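PDB 3G16: uncharacterized protein with cystatin-like fold from Methylibium petroleiphilum PM1, which is of unknown function but has the cystatin-like fold of the SnoaL-like family in the NTF2 clan and probably encloses a pocket for a small molecule. Local coordinates for residues 11-16 with 78-83; 107-112 with 119-124. All coordinates share one frame; numbering follows the deposited sequence.

Interaction 1 (11-16 with 78-83); sequences AMEKVI and LVIDAE
With chi1 at -76° and a bend at chi3 (-80°), Met12, deposited with selenium in place of sulfur, leaves the helix beside its own backbone N and then turns its terminal methyl back onto Ile80, whose CG2 stands anti to the backbone N. The two side chains run past one another head to tail, and Met12 CE meets Ile80 CG2 at 3.5 Å, tighter than usual for two methyl groups. The same CE lies 3.9 Å from the CA of Ala82, where the strand has ended and the small side chain probably leaves room for it. Glu13 shares Ile80 from the other branch: its CB rests 3.7 Å from Ile80 CD1.

Extended beyond CG, Glu13 crosses Leu78 at a slant, its CG 3.8 Å from Leu78 CD2. Its methylenes thus serve as apolar surface, while the carboxylate continues to Arg17, one turn further along the helix, for a salt bridge through OE2. Beta-branched Ile80 suits a strand, and the two methyls of Leu78 let it meet two helix residues, since CD1 turns instead to Ile16 CD1, 3.9 Å away. The axes of helix segment 11-16 and strand segment 78-81 approach to 9.4 Å, with 138° between their N-to-C directions.

Asp81 points the other way. Its OD1 closes an Asx turn with the N of Glu83, and its OD2 accepts from the backbone N of Ile80 of the second subunit and pairs with Arg9 of that subunit. Strand 71-81, outermost in the sheet of its own chain, therefore faces the dimer partner here. On the helix side, Met12 and Ile16 reach Phe110 on strand 100-111, and Ile16 also touches Ile89, so residues 12-16 of helix 9-24 lie over strands 71-81, 86-95 and 100-111.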
loop_
_atom_site.group_PDB
_atom_site.type_symbol
_atom_site.label_atom_id
_atom_site.label_comp_id
_atom_site.label_asym_id
_atom_site.label_seq_id
_atom_site.Cartn_x
_atom_site.Cartn_y
_atom_site.Cartn_z
ATOM N N ALA A 11 -16.435 7.607 10.611
ATOM C CA ALA A 11 -17.292 7.273 9.473
ATOM C C ALA A 11 -16.563 6.444 8.447
ATOM O O ALA A 11 -17.117 5.522 7.866
ATOM C CB ALA A 11 -17.816 8.557 8.873
HETATM N N MSE A 12 -15.335 6.812 8.154
HETATM C CA MSE A 12 -14.532 6.070 7.165
HETATM C C MSE A 12 -14.186 4.696 7.685
HETATM O O MSE A 12 -14.292 3.698 6.975
HETATM C CB MSE A 12 -13.282 6.871 6.783
HETATM C CG MSE A 12 -13.628 8.012 5.849
HETATM SE SE MSE A 12 -12.020 8.897 5.183
HETATM C CE MSE A 12 -11.757 9.892 6.660
ATOM N N GLU A 13 -13.845 4.619 8.966
ATOM C CA GLU A 13 -13.527 3.320 9.544
ATOM C C GLU A 13 -14.731 2.395 9.487
ATOM O O GLU A 13 -14.587 1.215 9.200
ATOM C CB GLU A 13 -13.078 3.463 10.996
ATOM C CG GLU A 13 -12.695 2.165 11.597
ATOM C CD GLU A 13 -12.039 2.287 12.944
ATOM O OE1 GLU A 13 -11.705 3.435 13.336
ATOM O OE2 GLU A 13 -11.853 1.230 13.605
ATOM N N LYS A 14 -15.920 2.918 9.769
ATOM C CA LYS A 14 -17.137 2.121 9.766
ATOM C C LYS A 14 -17.415 1.544 8.395
ATOM O O LYS A 14 -17.764 0.358 8.275
ATOM C CB LYS A 14 -18.332 2.928 10.294
ATOM C CG LYS A 14 -18.252 3.126 11.797
ATOM C CD LYS A 14 -19.247 4.151 12.324
ATOM C CE LYS A 14 -18.914 4.594 13.739
ATOM N NZ LYS A 14 -19.516 5.810 14.091
ATOM N N VAL A 15 -17.281 2.357 7.338
ATOM C CA VAL A 15 -17.491 1.816 6.003
ATOM C C VAL A 15 -16.464 0.740 5.644
ATOM O O VAL A 15 -16.807 -0.323 5.102
ATOM C CB VAL A 15 -17.435 2.955 4.974
ATOM C CG1 VAL A 15 -17.469 2.441 3.528
ATOM C CG2 VAL A 15 -18.607 3.932 5.200
ATOM N N ILE A 16 -15.199 0.972 5.979
ATOM C CA ILE A 16 -14.156 -0.000 5.680
ATOM C C ILE A 16 -14.395 -1.321 6.410
ATOM O O ILE A 16 -14.318 -2.407 5.811
ATOM C CB ILE A 16 -12.791 0.598 6.011
ATOM C CG1 ILE A 16 -12.394 1.585 4.910
ATOM C CG2 ILE A 16 -11.731 -0.536 6.197
ATOM C CD1 ILE A 16 -11.186 2.509 5.278
ATOM N N LEU A 78 -4.668 0.104 9.793
ATOM C CA LEU A 78 -5.651 0.990 9.199
ATOM C C LEU A 78 -5.204 2.430 9.421
ATOM O O LEU A 78 -5.060 2.856 10.573
ATOM C CB LEU A 78 -7.029 0.708 9.814
ATOM C CG LEU A 78 -8.177 1.548 9.343
ATOM C CD1 LEU A 78 -8.301 1.585 7.788
ATOM C CD2 LEU A 78 -9.444 0.994 10.037
ATOM N N VAL A 79 -4.953 3.169 8.352
ATOM C CA VAL A 79 -4.455 4.532 8.390
ATOM C C VAL A 79 -5.541 5.405 7.787
ATOM O O VAL A 79 -5.951 5.172 6.664
ATOM C CB VAL A 79 -3.192 4.658 7.513
ATOM C CG1 VAL A 79 -2.607 6.053 7.545
ATOM C CG2 VAL A 79 -2.115 3.631 7.968
ATOM N N ILE A 80 -6.078 6.339 8.556
ATOM C CA ILE A 80 -7.194 7.161 8.111
ATOM C C ILE A 80 -6.845 8.639 8.134
ATOM O O ILE A 80 -6.379 9.168 9.148
ATOM C CB ILE A 80 -8.485 6.888 8.927
ATOM C CG1 ILE A 80 -8.881 5.418 8.816
ATOM C CG2 ILE A 80 -9.612 7.852 8.441
ATOM C CD1 ILE A 80 -9.926 5.027 9.841
ATOM N N ASP A 81 -7.062 9.287 6.995
ATOM C CA ASP A 81 -6.691 10.704 6.799
ATOM C C ASP A 81 -7.959 11.549 6.553
ATOM O O ASP A 81 -8.494 11.607 5.430
ATOM C CB ASP A 81 -5.697 10.816 5.642
ATOM C CG ASP A 81 -5.074 12.187 5.500
ATOM O OD1 ASP A 81 -5.646 13.191 5.956
ATOM O OD2 ASP A 81 -3.993 12.256 4.905
ATOM N N ALA A 82 -8.422 12.236 7.610
ATOM C CA ALA A 82 -9.602 13.082 7.444
ATOM C C ALA A 82 -9.332 14.355 6.630
ATOM O O ALA A 82 -10.259 14.986 6.165
ATOM C CB ALA A 82 -10.201 13.432 8.786
ATOM N N GLU A 83 -8.083 14.753 6.452
ATOM C CA GLU A 83 -7.807 15.923 5.645
ATOM C C GLU A 83 -8.074 15.638 4.182
ATOM O O GLU A 83 -8.578 16.486 3.480
ATOM C CB GLU A 83 -6.344 16.361 5.809
ATOM C CG GLU A 83 -5.972 17.592 5.026
ATOM C CD GLU A 83 -6.729 18.843 5.460
ATOM O OE1 GLU A 83 -7.087 18.961 6.669
ATOM O OE2 GLU A 83 -6.953 19.711 4.567
#

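Interaction 2 (107-112 with 119-124)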
loop_
_atom_site.group_PDB
_atom_site.type_symbol
_atom_site.label_atom_id
_atom_site.label_comp_id
_atom_site.label_asym_id
_atom_site.label_seq_id
_atom_site.Cartn_x
_atom_site.Cartn_y
_atom_site.Cartn_z
ATOM N N CYS A 107 -4.677 1.544 -1.043
ATOM C CA CYS A 107 -5.134 2.921 -0.856
ATOM C C CYS A 107 -6.604 2.964 -1.151
ATOM O O CYS A 107 -7.061 2.351 -2.144
ATOM C CB CYS A 107 -4.414 3.839 -1.804
ATOM S SG CYS A 107 -2.621 3.966 -1.422
ATOM N N VAL A 108 -7.363 3.674 -0.311
ATOM C CA VAL A 108 -8.806 3.774 -0.445
ATOM C C VAL A 108 -9.191 5.220 -0.534
ATOM O O VAL A 108 -8.834 6.014 0.369
ATOM C CB VAL A 108 -9.486 3.123 0.782
ATOM C CG1 VAL A 108 -11.006 3.212 0.709
ATOM C CG2 VAL A 108 -9.068 1.664 0.954
ATOM N N GLU A 109 -9.890 5.616 -1.597
ATOM C CA GLU A 109 -10.427 6.953 -1.710
ATOM C C GLU A 109 -11.904 6.945 -1.399
ATOM O O GLU A 109 -12.637 6.113 -1.895
ATOM C CB GLU A 109 -10.266 7.519 -3.115
ATOM C CG GLU A 109 -8.836 7.629 -3.607
ATOM C CD GLU A 109 -8.709 8.365 -4.910
ATOM O OE1 GLU A 109 -9.718 8.678 -5.554
ATOM O OE2 GLU A 109 -7.524 8.566 -5.293
ATOM N N PHE A 110 -12.342 7.929 -0.596
ATOM C CA PHE A 110 -13.746 8.159 -0.361
ATOM C C PHE A 110 -14.299 9.241 -1.255
ATOM O O PHE A 110 -13.621 10.198 -1.616
ATOM C CB PHE A 110 -13.983 8.536 1.105
ATOM C CG PHE A 110 -13.954 7.347 2.013
ATOM C CD1 PHE A 110 -12.727 6.819 2.444
ATOM C CD2 PHE A 110 -15.102 6.716 2.410
ATOM C CE1 PHE A 110 -12.705 5.710 3.253
ATOM C CE2 PHE A 110 -15.063 5.610 3.236
ATOM C CZ PHE A 110 -13.875 5.111 3.641
ATOM N N ASP A 111 -15.555 9.037 -1.608
ATOM C CA ASP A 111 -16.407 10.082 -2.199
ATOM C C ASP A 111 -16.956 10.877 -1.001
ATOM O O ASP A 111 -17.803 10.389 -0.267
ATOM C CB ASP A 111 -17.547 9.455 -2.981
ATOM C CG ASP A 111 -18.552 10.447 -3.462
ATOM O OD1 ASP A 111 -18.169 11.482 -4.048
ATOM O OD2 ASP A 111 -19.736 10.237 -3.250
ATOM N N ARG A 112 -16.489 12.101 -0.848
ATOM C CA ARG A 112 -16.924 12.953 0.275
ATOM C C ARG A 112 -18.418 13.261 0.234
ATOM O O ARG A 112 -19.027 13.412 1.291
ATOM C CB ARG A 112 -16.159 14.249 0.291
ATOM C CG ARG A 112 -14.654 14.128 0.511
ATOM C CD ARG A 112 -13.995 15.449 0.156
ATOM N NE ARG A 112 -12.547 15.507 0.330
ATOM C CZ ARG A 112 -11.934 15.903 1.431
ATOM N NH1 ARG A 112 -12.609 16.224 2.520
ATOM N NH2 ARG A 112 -10.597 15.989 1.468
ATOM N N GLU A 119 -12.826 4.297 -4.804
ATOM C CA GLU A 119 -11.717 3.625 -5.474
ATOM C C GLU A 119 -10.843 2.926 -4.471
ATOM O O GLU A 119 -10.618 3.442 -3.379
ATOM C CB GLU A 119 -10.876 4.666 -6.210
ATOM C CG GLU A 119 -9.752 4.097 -7.055
ATOM C CD GLU A 119 -9.078 5.154 -7.892
ATOM O OE1 GLU A 119 -9.732 5.660 -8.842
ATOM O OE2 GLU A 119 -7.939 5.525 -7.586
ATOM N N ILE A 120 -10.310 1.766 -4.878
ATOM C CA ILE A 120 -9.321 1.017 -4.080
ATOM C C ILE A 120 -8.181 0.644 -5.022
ATOM O O ILE A 120 -8.444 0.200 -6.160
ATOM C CB ILE A 120 -9.891 -0.238 -3.386
ATOM C CG1 ILE A 120 -11.092 0.137 -2.507
ATOM C CG2 ILE A 120 -8.781 -0.957 -2.611
ATOM C CD1 ILE A 120 -11.759 -1.053 -1.842
ATOM N N ARG A 121 -6.942 0.871 -4.603
ATOM C CA ARG A 121 -5.738 0.509 -5.383
ATOM C C ARG A 121 -4.927 -0.419 -4.499
ATOM O O ARG A 121 -4.416 0.024 -3.474
ATOM C CB ARG A 121 -4.964 1.761 -5.758
ATOM C CG ARG A 121 -5.767 2.757 -6.590
ATOM C CD ARG A 121 -4.916 3.877 -7.143
ATOM N NE ARG A 121 -4.219 4.679 -6.158
ATOM C CZ ARG A 121 -4.783 5.661 -5.455
ATOM N NH1 ARG A 121 -6.063 5.963 -5.585
ATOM N NH2 ARG A 121 -4.047 6.371 -4.619
ATOM N N ALA A 122 -4.782 -1.688 -4.924
ATOM C CA ALA A 122 -4.107 -2.688 -4.088
ATOM C C ALA A 122 -2.738 -3.103 -4.612
ATOM O O ALA A 122 -2.503 -3.189 -5.823
ATOM C CB ALA A 122 -4.967 -3.947 -3.953
ATOM N N PHE A 123 -1.858 -3.350 -3.649
ATOM C CA PHE A 123 -0.441 -3.689 -3.850
ATOM C C PHE A 123 -0.153 -4.917 -3.018
ATOM O O PHE A 123 -0.802 -5.129 -1.984
ATOM C CB PHE A 123 0.445 -2.539 -3.415
ATOM C CG PHE A 123 0.089 -1.252 -4.113
ATOM C CD1 PHE A 123 0.634 -0.916 -5.325
ATOM C CD2 PHE A 123 -0.876 -0.415 -3.594
ATOM C CE1 PHE A 123 0.273 0.255 -6.004
ATOM C CE2 PHE A 123 -1.255 0.761 -4.254
ATOM C CZ PHE A 123 -0.669 1.082 -5.443
ATOM N N TYR A 124 0.839 -5.695 -3.426
ATOM C CA TYR A 124 1.115 -6.979 -2.799
ATOM C C TYR A 124 2.481 -7.128 -2.209
ATOM O O TYR A 124 3.457 -6.582 -2.730
ATOM C CB TYR A 124 0.993 -8.102 -3.830
ATOM C CG TYR A 124 -0.355 -8.354 -4.454
ATOM C CD1 TYR A 124 -1.546 -7.868 -3.899
ATOM C CD2 TYR A 124 -0.447 -9.181 -5.575
ATOM C CE1 TYR A 124 -2.805 -8.193 -4.486
ATOM C CE2 TYR A 124 -1.677 -9.492 -6.141
ATOM C CZ TYR A 124 -2.823 -8.986 -5.600
ATOM O OH TYR A 124 -4.044 -9.318 -6.126
HETATM O O HOH W 1 -10.712 8.174 -8.060
HETATM O O HOH W 2 -5.368 8.943 -3.924
#
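Segments 107-112 and 119-124 run antiparallel within the hairpin of strands 100-111 and 116-124, with Cys107-Arg121 and Glu109-Glu119 as hydrogen-bonded pairs and Val108-Ile120 as the non-hydrogen-bonded pair between them. Arg121 N donates to Cys107 O at 2.9 Å, whereas the bond from Glu119 N to Glu109 O is weak.

Val108 and Ile120, beta-branched aliphatics that favour strands, give one face an apolar surface toward helix 9-24, with Val108 CG2 4.3 Å from Ile120 CG1. The other face carries Glu109, Glu119 and Arg121, with Cys107 SG 4.5 Å from Phe123 CE2. Arg121, bent at chi3 (-59°), brings NH1 between two carboxylates: it donates to Glu119 OE2 at 2.8 Å, on the anti side, and to Glu109 OE2 at 3.0 Å, from above that carboxylate's plane. Cys107 CB lies over one guanidinium face, 3.8 Å from NH2. Waters join Glu109 OE1 to Glu119 OE1 and Glu109 OE2 to Arg121 NH2.

Glu109 and Glu119 extend alongside one another, carboxylates stacked with OE2 atoms 3.8 Å apart. The shared arginine probably offsets this repulsion, helped by Arg118 on Glu109 and Arg145 on Glu119, while Arg121 NE reaches Glu90 of the second subunit, carrying the buried charge network into the dimer interface.

How the interactions relate
Phe110 joins the two contacts: it leaves the hairpin on the face shared with Val108 and Ile120 and packs under the helix of interaction 1. Its CD1 lies 3.5 Å from Met12 SE, and its CZ is 4.0 Å from Ile16 CG1. At the sheet's end, Glu83 O and Arg112 NH2, 2.9 Å apart, form a probable hydrogen bond. The centres of the two contacts are about 11 Å apart, and both touch the second subunit. Unidentified bound material, probably from the crystallisation liquor, lies about 6 Å from the Ile120 side chain and about 9 Å from that of Ile16, and Tyr124 OH hydrogen-bonds to such a ligand; a pocket between helix and sheet, as in NTF2-like folds, is possible.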